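Local atomic coordinates of putative regulatory protein (Streptomyces coelicolor A3, PDB entry 2PZ9), a protein that probably binds DNA and regulates transcription as a dimeric member of the TetR family. Residues 38-50 against 116-128. Sequence-based numbering, arbitrary orientation.
Sequences AAKEEFARHGIAG and DHYRLITWGRLEL
W123 and R119, one turn apart on helix 115-127, reach for the same carbonyl oxygen of helix 32-50. W123 NE1 gives A44 O a hydrogen bond of 2.7 Å, the oxygen lying near the edge of the indole, while R119 NH1 bonds to A44 O at 2.7 Å, tilted 21° from the carbonyl plane. The arginine chain bends at chi2 and chi3, which brings CD alongside A44 O, turns the NH1 edge of the guanidinium to it and puts NH1 within a weak bond of R45 O as well. R119 NH2 turns to the dimer partner, bonding L126 O of the second subunit.

The indole lies flat against the turn at G47: CA sits over the five-membered ring in a CH-pi contact, 3.5 Å from the centroid. Beyond G47, which has positive phi, the N of I48 and the N of A49 lack bonds to the preceding turn.

In this all-helical TetR-like fold the contact joins the helix leading into the predicted helix-turn-helix at 52-71 to the C-terminal domain; segments 38-50 and 116-127 run roughly parallel, at 26°.

E127 takes up those two amides, one with each carboxylate oxygen. OE2 receives I48 N at 2.8 Å from above the carboxylate plane, and OE1 receives A49 N on its syn lone pair, nearly straight at 170°.

Among apolar contacts, A44 CB faces L120 CB, L120 CD1 touches F43 CB, and I48 CD1 approaches L128 CD1 at 4.1 Å. Y78 of helix 74-92 meets the F43 ring edge-to-face and bonds L120 O.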
# COMPACT_ATOMS: atom_id res chain seq x y z
N ALA A 38 -6.02 -17.59 -16.06
CA ALA A 38 -7.23 -17.70 -15.27
C ALA A 38 -6.95 -17.66 -13.78
O ALA A 38 -7.74 -17.13 -13.01
CB ALA A 38 -8.03 -18.96 -15.64
N ALA A 39 -5.82 -18.22 -13.36
CA ALA A 39 -5.44 -18.15 -11.95
C ALA A 39 -5.11 -16.71 -11.52
O ALA A 39 -5.44 -16.30 -10.41
CB ALA A 39 -4.29 -19.11 -11.63
N LYS A 40 -4.47 -15.94 -12.42
CA LYS A 40 -4.17 -14.51 -12.22
C LYS A 40 -5.42 -13.73 -11.85
O LYS A 40 -5.42 -12.92 -10.92
CB LYS A 40 -3.64 -13.90 -13.50
CG LYS A 40 -2.16 -13.78 -13.61
CD LYS A 40 -1.85 -12.48 -14.39
CE LYS A 40 -0.71 -12.63 -15.41
NZ LYS A 40 -1.09 -13.48 -16.58
N GLU A 41 -6.48 -13.95 -12.62
CA GLU A 41 -7.70 -13.17 -12.51
C GLU A 41 -8.46 -13.57 -11.25
O GLU A 41 -9.04 -12.71 -10.58
CB GLU A 41 -8.51 -13.40 -13.76
CG GLU A 41 -9.44 -12.31 -14.15
CD GLU A 41 -10.73 -12.87 -14.77
OE1 GLU A 41 -11.71 -12.11 -14.87
OE2 GLU A 41 -10.77 -14.08 -15.14
N GLU A 42 -8.44 -14.86 -10.92
CA GLU A 42 -9.04 -15.40 -9.68
C GLU A 42 -8.30 -15.08 -8.36
O GLU A 42 -8.94 -14.90 -7.32
CB GLU A 42 -9.20 -16.92 -9.78
CG GLU A 42 -9.79 -17.61 -8.53
CD GLU A 42 -11.31 -17.50 -8.44
OE1 GLU A 42 -11.96 -17.11 -9.44
OE2 GLU A 42 -11.86 -17.82 -7.36
N PHE A 43 -6.98 -15.03 -8.39
CA PHE A 43 -6.21 -14.60 -7.22
C PHE A 43 -6.37 -13.11 -6.92
O PHE A 43 -6.51 -12.72 -5.78
CB PHE A 43 -4.73 -14.98 -7.34
CG PHE A 43 -4.46 -16.47 -7.22
CD1 PHE A 43 -5.18 -17.27 -6.32
CD2 PHE A 43 -3.45 -17.08 -7.99
CE1 PHE A 43 -4.91 -18.66 -6.20
CE2 PHE A 43 -3.19 -18.45 -7.88
CZ PHE A 43 -3.92 -19.24 -6.98
N ALA A 44 -6.36 -12.27 -7.95
CA ALA A 44 -6.57 -10.85 -7.75
C ALA A 44 -7.94 -10.57 -7.10
O ALA A 44 -8.04 -9.75 -6.20
CB ALA A 44 -6.40 -10.07 -9.05
N ARG A 45 -8.97 -11.28 -7.54
CA ARG A 45 -10.32 -11.16 -6.99
C ARG A 45 -10.43 -11.61 -5.55
O ARG A 45 -10.88 -10.86 -4.69
CB ARG A 45 -11.27 -12.01 -7.81
CG ARG A 45 -12.32 -11.25 -8.56
CD ARG A 45 -13.02 -12.16 -9.56
NE ARG A 45 -13.48 -11.40 -10.72
CZ ARG A 45 -12.70 -10.97 -11.72
NH1 ARG A 45 -11.38 -11.22 -11.71
NH2 ARG A 45 -13.22 -10.28 -12.72
N HIS A 46 -10.06 -12.84 -5.28
CA HIS A 46 -10.50 -13.49 -4.06
C HIS A 46 -9.37 -13.79 -3.10
O HIS A 46 -9.60 -14.18 -1.95
CB HIS A 46 -11.26 -14.76 -4.41
CG HIS A 46 -12.48 -14.53 -5.25
ND1 HIS A 46 -12.55 -14.89 -6.58
CD2 HIS A 46 -13.69 -14.00 -4.94
CE1 HIS A 46 -13.75 -14.58 -7.06
NE2 HIS A 46 -14.45 -14.04 -6.08
N GLY A 47 -8.14 -13.60 -3.58
CA GLY A 47 -6.94 -14.02 -2.85
C GLY A 47 -6.78 -15.51 -2.93
O GLY A 47 -7.43 -16.16 -3.75
N ILE A 48 -5.93 -16.05 -2.07
CA ILE A 48 -5.65 -17.50 -2.02
C ILE A 48 -6.76 -18.34 -1.36
O ILE A 48 -7.39 -19.16 -2.02
CB ILE A 48 -4.32 -17.80 -1.30
CG1 ILE A 48 -3.18 -16.98 -1.89
CG2 ILE A 48 -4.03 -19.33 -1.30
CD1 ILE A 48 -2.10 -16.69 -0.89
N ALA A 49 -6.98 -18.14 -0.06
CA ALA A 49 -8.07 -18.82 0.64
C ALA A 49 -9.39 -18.64 -0.12
O ALA A 49 -10.14 -19.59 -0.28
CB ALA A 49 -8.20 -18.31 2.07
N GLY A 50 -9.63 -17.43 -0.63
CA GLY A 50 -10.84 -17.15 -1.38
C GLY A 50 -10.92 -17.66 -2.82
O GLY A 50 -11.99 -17.71 -3.40
N ASP A 116 -4.41 -5.63 -11.35
CA ASP A 116 -4.58 -6.86 -10.61
C ASP A 116 -3.26 -7.56 -10.21
O ASP A 116 -3.28 -8.51 -9.42
CB ASP A 116 -5.52 -7.78 -11.37
CG ASP A 116 -4.97 -8.16 -12.74
OD1 ASP A 116 -4.00 -7.52 -13.24
OD2 ASP A 116 -5.53 -9.13 -13.32
N HIS A 117 -2.12 -7.10 -10.73
CA HIS A 117 -0.83 -7.57 -10.22
C HIS A 117 -0.75 -7.04 -8.82
O HIS A 117 -0.33 -7.74 -7.88
CB HIS A 117 0.34 -7.04 -11.06
CG HIS A 117 1.71 -7.36 -10.49
ND1 HIS A 117 2.82 -7.57 -11.29
CD2 HIS A 117 2.15 -7.48 -9.21
CE1 HIS A 117 3.88 -7.82 -10.54
NE2 HIS A 117 3.50 -7.78 -9.27
N TYR A 118 -1.16 -5.79 -8.68
CA TYR A 118 -1.14 -5.13 -7.40
C TYR A 118 -2.02 -5.85 -6.36
O TYR A 118 -1.56 -6.12 -5.24
CB TYR A 118 -1.52 -3.66 -7.54
CG TYR A 118 -1.50 -2.97 -6.20
CD1 TYR A 118 -0.31 -2.50 -5.66
CD2 TYR A 118 -2.68 -2.82 -5.45
CE1 TYR A 118 -0.28 -1.87 -4.43
CE2 TYR A 118 -2.65 -2.20 -4.20
CZ TYR A 118 -1.45 -1.72 -3.70
OH TYR A 118 -1.41 -1.10 -2.48
N ARG A 119 -3.26 -6.15 -6.73
CA ARG A 119 -4.19 -6.90 -5.87
C ARG A 119 -3.58 -8.21 -5.48
O ARG A 119 -3.58 -8.60 -4.32
CB ARG A 119 -5.46 -7.26 -6.62
CG ARG A 119 -6.37 -6.14 -6.96
CD ARG A 119 -7.77 -6.67 -6.88
NE ARG A 119 -8.45 -6.13 -5.71
CZ ARG A 119 -9.40 -6.74 -4.99
NH1 ARG A 119 -9.81 -7.97 -5.27
NH2 ARG A 119 -9.94 -6.09 -3.97
N LEU A 120 -3.05 -8.89 -6.48
CA LEU A 120 -2.49 -10.21 -6.29
C LEU A 120 -1.27 -10.26 -5.36
O LEU A 120 -1.19 -11.17 -4.53
CB LEU A 120 -2.25 -10.90 -7.64
CG LEU A 120 -1.55 -12.24 -7.66
CD1 LEU A 120 -1.93 -12.96 -8.91
CD2 LEU A 120 -0.06 -12.00 -7.66
N ILE A 121 -0.35 -9.30 -5.44
CA ILE A 121 0.71 -9.37 -4.43
C ILE A 121 0.27 -8.92 -3.05
O ILE A 121 0.74 -9.46 -2.04
CB ILE A 121 2.07 -8.73 -4.80
CG1 ILE A 121 1.92 -7.24 -5.13
CG2 ILE A 121 2.84 -9.64 -5.85
CD1 ILE A 121 3.16 -6.60 -5.74
N THR A 122 -0.66 -7.96 -3.00
CA THR A 122 -1.20 -7.49 -1.72
C THR A 122 -1.90 -8.63 -0.96
O THR A 122 -1.71 -8.78 0.24
CB THR A 122 -2.18 -6.32 -1.90
OG1 THR A 122 -1.60 -5.35 -2.79
CG2 THR A 122 -2.50 -5.67 -0.57
N TRP A 123 -2.71 -9.42 -1.65
CA TRP A 123 -3.29 -10.60 -1.03
C TRP A 123 -2.21 -11.45 -0.39
O TRP A 123 -2.38 -11.93 0.72
CB TRP A 123 -3.98 -11.44 -2.06
CG TRP A 123 -5.28 -10.96 -2.49
CD1 TRP A 123 -5.59 -10.41 -3.70
CD2 TRP A 123 -6.52 -11.02 -1.75
NE1 TRP A 123 -6.94 -10.13 -3.77
CE2 TRP A 123 -7.53 -10.50 -2.59
CE3 TRP A 123 -6.87 -11.48 -0.47
CZ2 TRP A 123 -8.87 -10.41 -2.18
CZ3 TRP A 123 -8.19 -11.39 -0.07
CH2 TRP A 123 -9.18 -10.86 -0.93
N GLY A 124 -1.11 -11.63 -1.11
CA GLY A 124 -0.01 -12.45 -0.64
C GLY A 124 0.71 -11.89 0.56
O GLY A 124 1.17 -12.65 1.42
N ARG A 125 0.84 -10.57 0.65
CA ARG A 125 1.52 -9.99 1.81
C ARG A 125 0.75 -10.30 3.08
O ARG A 125 1.32 -10.79 4.06
CB ARG A 125 1.71 -8.49 1.65
CG ARG A 125 2.27 -8.13 0.31
CD ARG A 125 2.92 -6.79 0.32
NE ARG A 125 2.92 -6.24 -1.03
CZ ARG A 125 3.64 -5.20 -1.43
NH1 ARG A 125 4.46 -4.58 -0.59
NH2 ARG A 125 3.55 -4.79 -2.69
N LEU A 126 -0.56 -10.06 3.02
CA LEU A 126 -1.48 -10.33 4.11
C LEU A 126 -1.75 -11.81 4.41
O LEU A 126 -1.81 -12.21 5.57
CB LEU A 126 -2.82 -9.65 3.84
CG LEU A 126 -2.85 -8.12 3.80
CD1 LEU A 126 -4.08 -7.69 3.04
CD2 LEU A 126 -2.81 -7.48 5.19
N GLU A 127 -1.92 -12.61 3.37
CA GLU A 127 -2.27 -14.01 3.59
C GLU A 127 -1.07 -14.88 4.06
O GLU A 127 -1.25 -15.77 4.88
CB GLU A 127 -2.98 -14.62 2.37
CG GLU A 127 -4.29 -13.96 2.03
CD GLU A 127 -5.24 -14.89 1.29
OE1 GLU A 127 -5.41 -16.03 1.76
OE2 GLU A 127 -5.83 -14.48 0.27
N LEU A 128 0.14 -14.60 3.58
CA LEU A 128 1.32 -15.38 3.96
C LEU A 128 2.15 -14.69 5.05
O LEU A 128 2.19 -15.17 6.20
CB LEU A 128 2.16 -15.72 2.73
CG LEU A 128 1.28 -16.30 1.60
CD1 LEU A 128 1.82 -15.92 0.22
CD2 LEU A 128 1.04 -17.83 1.72